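Side-chain contacts in dihydrofolate reductase (PDB 3VCO), which reduces 7,8-dihydrofolate to tetrahydrofolate with NADPH, supplying folate cofactor for the synthesis of thymidylate, purines and glycine: residues E50-K53 against T54-K58; K82-D86 against R87-V91; I113-L116 against Y117-E120. All blocks are in the same frame, centred on the assembly; numbering follows the deposited sequence.

Contact 1: E50-K53 against T54-K58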
loop_
_atom_site.group_PDB
_atom_site.type_symbol
_atom_site.label_atom_id
_atom_site.label_comp_id
_atom_site.label_asym_id
_atom_site.label_seq_id
_atom_site.Cartn_x
_atom_site.Cartn_y
_atom_site.Cartn_z
ATOM N N GLU A 50 -9.342 -7.136 5.314
ATOM C CA GLU A 50 -8.793 -8.492 5.349
ATOM C C GLU A 50 -7.677 -8.678 4.318
ATOM O O GLU A 50 -6.626 -9.204 4.645
ATOM C CB GLU A 50 -9.862 -9.538 5.067
ATOM C CG GLU A 50 -11.136 -9.381 5.850
ATOM C CD GLU A 50 -12.218 -10.351 5.363
ATOM O OE1 GLU A 50 -11.857 -11.410 4.793
ATOM O OE2 GLU A 50 -13.424 -10.047 5.533
ATOM N N PHE A 51 -7.940 -8.275 3.070
ATOM C CA PHE A 51 -6.989 -8.356 1.968
ATOM C C PHE A 51 -5.753 -7.546 2.309
ATOM O O PHE A 51 -4.628 -8.053 2.279
ATOM C CB PHE A 51 -7.652 -7.863 0.667
ATOM C CG PHE A 51 -6.687 -7.674 -0.503
ATOM C CD1 PHE A 51 -6.154 -8.770 -1.171
ATOM C CD2 PHE A 51 -6.369 -6.407 -0.957
ATOM C CE1 PHE A 51 -5.284 -8.599 -2.256
ATOM C CE2 PHE A 51 -5.509 -6.232 -2.016
ATOM C CZ PHE A 51 -4.981 -7.336 -2.681
ATOM N N PHE A 52 -5.976 -6.302 2.720
ATOM C CA PHE A 52 -4.897 -5.420 3.129
ATOM C C PHE A 52 -4.050 -6.021 4.254
ATOM O O PHE A 52 -2.841 -6.111 4.118
ATOM C CB PHE A 52 -5.453 -4.084 3.568
ATOM C CG PHE A 52 -4.410 -3.089 3.943
ATOM C CD1 PHE A 52 -3.903 -2.208 3.010
ATOM C CD2 PHE A 52 -3.976 -2.990 5.245
ATOM C CE1 PHE A 52 -2.937 -1.254 3.402
ATOM C CE2 PHE A 52 -3.022 -2.067 5.621
ATOM C CZ PHE A 52 -2.504 -1.204 4.713
ATOM N N LYS A 53 -4.695 -6.405 5.352
ATOM C CA LYS A 53 -4.026 -7.025 6.496
ATOM C C LYS A 53 -3.156 -8.225 6.105
ATOM O O LYS A 53 -1.963 -8.277 6.428
ATOM C CB LYS A 53 -5.043 -7.448 7.565
ATOM C CG LYS A 53 -4.426 -8.220 8.739
ATOM C CD LYS A 53 -3.695 -7.304 9.703
ATOM C CE LYS A 53 -3.338 -8.043 11.008
ATOM N NZ LYS A 53 -2.998 -7.107 12.109
ATOM N N THR A 54 -3.762 -9.182 5.420
ATOM C CA THR A 54 -3.051 -10.342 4.882
ATOM C C THR A 54 -1.835 -9.992 4.009
ATOM O O THR A 54 -0.719 -10.426 4.298
ATOM C CB THR A 54 -4.001 -11.247 4.074
ATOM O OG1 THR A 54 -5.042 -11.711 4.941
ATOM C CG2 THR A 54 -3.259 -12.444 3.510
ATOM N N VAL A 55 -2.060 -9.198 2.964
ATOM C CA VAL A 55 -1.015 -8.815 2.017
ATOM C C VAL A 55 0.125 -8.158 2.769
ATOM O O VAL A 55 1.278 -8.541 2.593
ATOM C CB VAL A 55 -1.576 -7.872 0.886
ATOM C CG1 VAL A 55 -0.482 -7.147 0.129
ATOM C CG2 VAL A 55 -2.432 -8.657 -0.083
ATOM N N THR A 56 -0.185 -7.207 3.646
ATOM C CA THR A 56 0.882 -6.433 4.275
ATOM C C THR A 56 1.504 -7.057 5.492
ATOM O O THR A 56 2.577 -6.655 5.891
ATOM C CB THR A 56 0.432 -5.000 4.649
ATOM O OG1 THR A 56 -0.611 -5.077 5.621
ATOM C CG2 THR A 56 -0.046 -4.204 3.323
ATOM N N THR A 57 0.839 -8.020 6.110
ATOM C CA THR A 57 1.375 -8.544 7.357
ATOM C C THR A 57 2.154 -9.823 7.151
ATOM O O THR A 57 3.160 -10.070 7.841
ATOM C CB THR A 57 0.265 -8.753 8.399
ATOM O OG1 THR A 57 -0.336 -7.486 8.679
ATOM C CG2 THR A 57 0.814 -9.349 9.681
ATOM N N LYS A 58 1.708 -10.627 6.201
ATOM C CA LYS A 58 2.366 -11.909 5.957
ATOM C C LYS A 58 3.849 -11.776 5.621
ATOM O O LYS A 58 4.221 -11.157 4.628
ATOM C CB LYS A 58 1.690 -12.684 4.835
ATOM C CG LYS A 58 2.259 -14.099 4.697
ATOM C CD LYS A 58 2.162 -14.843 6.035
ATOM C CE LYS A 58 2.824 -16.237 5.999
ATOM N NZ LYS A 58 2.227 -17.157 4.980
#
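V55 and T56 each lay a methyl group over the phenylalanine one helical turn before them, and these two CH-pi contacts make up the tight side of this stretch of helix. V55 CG2 sits over one face of the F51 ring, 3.9 Å from its centroid and displaced toward the rim near CE1. T56 CG2 is better centred on the F52 ring, 4.1 Å from the centroid. Both phenylalanines point CG away from their backbone nitrogen (chi1 170° and -177°), which lets each ring lean along the helix toward its partner. T56 turns its hydroxyl back to its own helix: OG1 bonds to F52 O at 2.9 Å, from above the carbonyl plane, while T56 N takes the same oxygen in the regular helical bond. The same hydroxyl also accepts from R87 NH1, so the buried group is satisfied twice.

The solvent side is looser. At exposed T54, OG1 and N both reach E50 O, each at 3.0 Å, from opposite faces of that carbonyl, and the E50 side chain leads away. On the partly covered flank, where K53 touches K85 and T57 touches R87, K53 bends at chi2 and brings CD 3.5 Å from T57 OG1, whose bond to K53 O is weak. By similarity E50 to K53 belong to the substrate site.

The apolar face of helix 46-57 packs against the central sheet: F51 stacks on F195 of strand 191-200 and touches strand 148-156, V55 bridges Y151 and F129, and T56 rests on F129 of strand 125-130.

Contact 2: K82-D86 against R87-V91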
loop_
_atom_site.group_PDB
_atom_site.type_symbol
_atom_site.label_atom_id
_atom_site.label_comp_id
_atom_site.label_asym_id
_atom_site.label_seq_id
_atom_site.Cartn_x
_atom_site.Cartn_y
_atom_site.Cartn_z
ATOM N N LYS A 82 -4.365 2.049 14.193
ATOM C CA LYS A 82 -3.052 2.712 14.143
ATOM C C LYS A 82 -2.241 2.484 15.420
ATOM O O LYS A 82 -2.807 2.590 16.510
ATOM C CB LYS A 82 -3.299 4.222 14.132
ATOM C CG LYS A 82 -3.137 4.976 12.844
ATOM C CD LYS A 82 -2.928 6.427 13.226
ATOM C CE LYS A 82 -3.800 7.376 12.496
ATOM N NZ LYS A 82 -3.334 8.757 12.717
ATOM N N PRO A 83 -0.914 2.228 15.321
ATOM C CA PRO A 83 -0.068 1.890 14.161
ATOM C C PRO A 83 -0.469 0.491 13.701
ATOM O O PRO A 83 -1.107 -0.246 14.445
ATOM C CB PRO A 83 1.335 1.825 14.746
ATOM C CG PRO A 83 1.262 2.635 16.061
ATOM C CD PRO A 83 -0.119 2.420 16.558
ATOM N N LEU A 84 -0.149 0.143 12.472
ATOM C CA LEU A 84 -0.546 -1.151 11.947
ATOM C C LEU A 84 0.293 -2.205 12.636
ATOM O O LEU A 84 1.517 -2.184 12.509
ATOM C CB LEU A 84 -0.271 -1.128 10.469
ATOM C CG LEU A 84 -1.128 -0.062 9.797
ATOM C CD1 LEU A 84 -0.838 0.014 8.290
ATOM C CD2 LEU A 84 -2.574 -0.427 10.045
ATOM N N LYS A 85 -0.342 -3.105 13.384
ATOM C CA LYS A 85 0.411 -4.084 14.176
ATOM C C LYS A 85 1.263 -5.034 13.326
ATOM O O LYS A 85 0.864 -5.419 12.230
ATOM C CB LYS A 85 -0.528 -4.886 15.109
ATOM C CG LYS A 85 -1.858 -5.246 14.492
ATOM C CD LYS A 85 -2.835 -5.867 15.532
ATOM C CE LYS A 85 -4.238 -6.056 14.945
ATOM N NZ LYS A 85 -5.218 -6.608 15.932
ATOM N N ASP A 86 2.416 -5.422 13.854
ATOM C CA ASP A 86 3.242 -6.461 13.225
ATOM C C ASP A 86 3.891 -6.043 11.914
ATOM O O ASP A 86 4.361 -6.896 11.145
ATOM C CB ASP A 86 2.449 -7.765 13.055
ATOM C CG ASP A 86 2.126 -8.429 14.400
ATOM O OD1 ASP A 86 3.013 -8.438 15.287
ATOM O OD2 ASP A 86 0.989 -8.927 14.580
ATOM N N ARG A 87 3.922 -4.728 11.683
ATOM C CA ARG A 87 4.581 -4.141 10.531
ATOM C C ARG A 87 5.381 -2.974 11.001
ATOM O O ARG A 87 5.037 -2.326 11.993
ATOM C CB ARG A 87 3.523 -3.665 9.492
ATOM C CG ARG A 87 2.842 -4.828 8.804
ATOM C CD ARG A 87 1.445 -4.444 8.371
ATOM N NE ARG A 87 0.560 -4.563 9.510
ATOM C CZ ARG A 87 -0.752 -4.428 9.472
ATOM N NH1 ARG A 87 -1.380 -4.201 8.317
ATOM N NH2 ARG A 87 -1.441 -4.571 10.602
ATOM N N ILE A 88 6.464 -2.699 10.305
ATOM C CA ILE A 88 7.238 -1.498 10.576
ATOM C C ILE A 88 6.481 -0.388 9.861
ATOM O O ILE A 88 6.319 -0.434 8.643
ATOM C CB ILE A 88 8.646 -1.630 9.958
ATOM C CG1 ILE A 88 9.411 -2.793 10.622
ATOM C CG2 ILE A 88 9.425 -0.286 10.043
ATOM C CD1 ILE A 88 10.522 -3.318 9.784
ATOM N N ASN A 89 5.977 0.574 10.618
ATOM C CA ASN A 89 5.252 1.726 10.065
ATOM C C ASN A 89 6.198 2.888 9.782
ATOM O O ASN A 89 6.924 3.349 10.684
ATOM C CB ASN A 89 4.204 2.243 11.061
ATOM C CG ASN A 89 3.052 1.290 11.272
ATOM O OD1 ASN A 89 1.895 1.712 11.265
ATOM N ND2 ASN A 89 3.349 0.001 11.442
ATOM N N ILE A 90 6.159 3.410 8.562
ATOM C CA ILE A 90 7.017 4.532 8.223
ATOM C C ILE A 90 6.171 5.577 7.501
ATOM O O ILE A 90 5.517 5.266 6.523
ATOM C CB ILE A 90 8.166 4.119 7.265
ATOM C CG1 ILE A 90 9.049 3.068 7.918
ATOM C CG2 ILE A 90 9.058 5.343 6.905
ATOM C CD1 ILE A 90 10.122 2.573 6.998
ATOM N N VAL A 91 6.152 6.791 8.031
ATOM C CA VAL A 91 5.403 7.852 7.374
ATOM C C VAL A 91 6.403 8.802 6.706
ATOM O O VAL A 91 7.372 9.201 7.343
ATOM C CB VAL A 91 4.530 8.619 8.399
ATOM C CG1 VAL A 91 3.769 9.765 7.719
ATOM C CG2 VAL A 91 3.520 7.655 9.082
#
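L84 to R87 form a type II beta turn, and the R87 guanidinium folds back onto its backbone. NE and NH2 grip K85 O side-on, both at 2.9 Å, with the oxygen close to the guanidinium plane; NH2 lies on a carbonyl lone pair, whereas NE comes in from above the carbonyl plane. L84 CB covers one face of the same group, 3.5 Å from CZ. Clamped at its edge and covered on a face, the guanidinium has its rotation well defined. The bend at chi3 (-81°) brings it round to the turn.

One shell out, N89 on strand 88-92 holds the start of the turn. Its amide pairs with both backbone groups of L84, much as a neighbouring strand would: OD1 accepts from L84 N at 2.8 Å and ND2 donates to L84 O at 3.0 Å. The cis peptide before P83 leads the chain into this clasp, and V67 of strand 64-70 backs L84, R87 and N89.

R87 is a substrate-binding residue by similarity, and the turn holds it beside helix 46-57, where it packs on F52. P83, just before L84, packs on the same amide oxygen, CB 3.5 Å from N89 OD1.

Contact 3: I113-L116 against Y117-E120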
loop_
_atom_site.group_PDB
_atom_site.type_symbol
_atom_site.label_atom_id
_atom_site.label_comp_id
_atom_site.label_asym_id
_atom_site.label_seq_id
_atom_site.Cartn_x
_atom_site.Cartn_y
_atom_site.Cartn_z
ATOM N N ILE A 113 13.604 4.031 2.441
ATOM C CA ILE A 113 14.345 2.843 1.966
ATOM C C ILE A 113 15.718 2.718 2.623
ATOM O O ILE A 113 16.131 1.624 3.040
ATOM C CB ILE A 113 14.452 2.811 0.441
ATOM C CG1 ILE A 113 13.051 2.793 -0.165
ATOM C CG2 ILE A 113 15.243 1.596 -0.050
ATOM C CD1 ILE A 113 12.163 1.683 0.393
ATOM N N ASP A 114 16.423 3.833 2.753
ATOM C CA ASP A 114 17.701 3.809 3.473
ATOM C C ASP A 114 17.540 3.337 4.903
ATOM O O ASP A 114 18.371 2.595 5.439
ATOM C CB ASP A 114 18.317 5.197 3.467
ATOM C CG ASP A 114 18.722 5.658 2.060
ATOM O OD1 ASP A 114 18.682 4.846 1.096
ATOM O OD2 ASP A 114 19.080 6.847 1.924
ATOM N N LEU A 115 16.483 3.818 5.543
ATOM C CA LEU A 115 16.183 3.443 6.917
ATOM C C LEU A 115 15.942 1.925 7.033
ATOM O O LEU A 115 16.451 1.294 7.940
ATOM C CB LEU A 115 14.955 4.216 7.409
ATOM C CG LEU A 115 14.479 3.935 8.836
ATOM C CD1 LEU A 115 15.670 4.047 9.808
ATOM C CD2 LEU A 115 13.408 4.903 9.213
ATOM N N LEU A 116 15.173 1.363 6.106
ATOM C CA LEU A 116 14.933 -0.089 6.060
ATOM C C LEU A 116 16.163 -0.927 5.742
ATOM O O LEU A 116 16.265 -2.106 6.123
ATOM C CB LEU A 116 13.851 -0.391 5.032
ATOM C CG LEU A 116 12.500 0.169 5.483
ATOM C CD1 LEU A 116 11.477 -0.035 4.423
ATOM C CD2 LEU A 116 12.075 -0.482 6.790
ATOM N N TYR A 117 17.106 -0.340 5.027
ATOM C CA TYR A 117 18.399 -0.989 4.923
ATOM C C TYR A 117 19.427 -0.560 6.003
ATOM O O TYR A 117 20.582 -0.986 5.976
ATOM C CB TYR A 117 18.984 -0.813 3.533
ATOM C CG TYR A 117 18.331 -1.660 2.432
ATOM C CD1 TYR A 117 18.775 -2.957 2.154
ATOM C CD2 TYR A 117 17.307 -1.146 1.655
ATOM C CE1 TYR A 117 18.192 -3.719 1.126
ATOM C CE2 TYR A 117 16.725 -1.879 0.628
ATOM C CZ TYR A 117 17.169 -3.167 0.357
ATOM O OH TYR A 117 16.563 -3.882 -0.675
ATOM N N ASN A 118 19.053 0.291 6.948
ATOM C CA ASN A 118 20.055 0.594 7.980
ATOM C C ASN A 118 20.026 -0.418 9.130
ATOM O O ASN A 118 19.088 -1.240 9.242
ATOM C CB ASN A 118 20.045 2.069 8.452
ATOM C CG ASN A 118 19.030 2.361 9.550
ATOM O OD1 ASN A 118 18.319 1.485 10.044
ATOM N ND2 ASN A 118 18.966 3.629 9.939
ATOM N N GLU A 119 21.029 -0.330 9.984
ATOM C CA GLU A 119 21.273 -1.344 11.006
ATOM C C GLU A 119 20.069 -1.616 11.912
ATOM O O GLU A 119 19.914 -2.711 12.464
ATOM C CB GLU A 119 22.502 -0.970 11.839
ATOM C CG GLU A 119 23.822 -1.075 11.079
ATOM C CD GLU A 119 24.143 -2.502 10.634
ATOM O OE1 GLU A 119 23.631 -2.944 9.579
ATOM O OE2 GLU A 119 24.907 -3.183 11.351
ATOM N N GLU A 120 19.215 -0.617 12.055
ATOM C CA GLU A 120 18.077 -0.757 12.932
ATOM C C GLU A 120 16.994 -1.681 12.360
ATOM O O GLU A 120 16.267 -2.329 13.119
ATOM C CB GLU A 120 17.505 0.605 13.298
ATOM C CG GLU A 120 16.484 0.488 14.407
ATOM C CD GLU A 120 15.759 1.769 14.726
ATOM O OE1 GLU A 120 16.264 2.860 14.380
ATOM O OE2 GLU A 120 14.671 1.670 15.337
#
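The backbone of helix 109-116 runs out here, its regular bond from Y117 N to I113 O (3.0 Å) giving way to a bond spanning three residues, N118 N to L115 O, also 3.0 Å, whose donor stands well above the carbonyl plane. Beyond it N118 starts an Asx turn that carries the chain into the loop before strand 125-130.

Two pairs of side chains follow this change of course. I113 and Y117, one turn apart, lie alongside each other and point the same way. The methyl CG2 of I113 meets the side of the tyrosine at CD2, 3.8 Å away, and I113 O comes near the plane of that ring at its edge, 3.3 Å from CD2. Y117 is mostly exposed, but both residues also touch M21, while I113 reaches V128 on strand 125-130. L116, the buried member, turns inward to V128 and F121.

The second pair, L115 and N118, is also side by side. L115 CD1 packs 3.3 Å from N118 ND2, a close approach, while the leucine itself rests on strand 104-106 and F121. With chi1 at 85°, the N118 amide stands between its own backbone N and carbonyl carbon. From there its oxygen receives the bond that defines the Asx turn, E120 N to N118 OD1 at 3.0 Å, with the donor above the amide plane.

In the fold
The three contacts come in series along the chain and are spread over both faces of the central sheet. Contact 1 lies on helix 46-57, contact 2 leads into strand 88-92, and contact 3 ends helix 109-116. Centres of contacts 1 and 2 are 12 Å apart, and they meet around R87 and K53, both substrate-binding by similarity; this cluster of positive groups is consistent with a place for a folate carboxylate. Contact 3, 15 Å from contact 2 and 22 Å from contact 1, touches contact 2 alone, by packing: L116 CD2 lies 3.6 Å from I90 CD1. Helix 109-116 packs on V128 and helix 46-57 on adjacent F129, placing them on opposite faces.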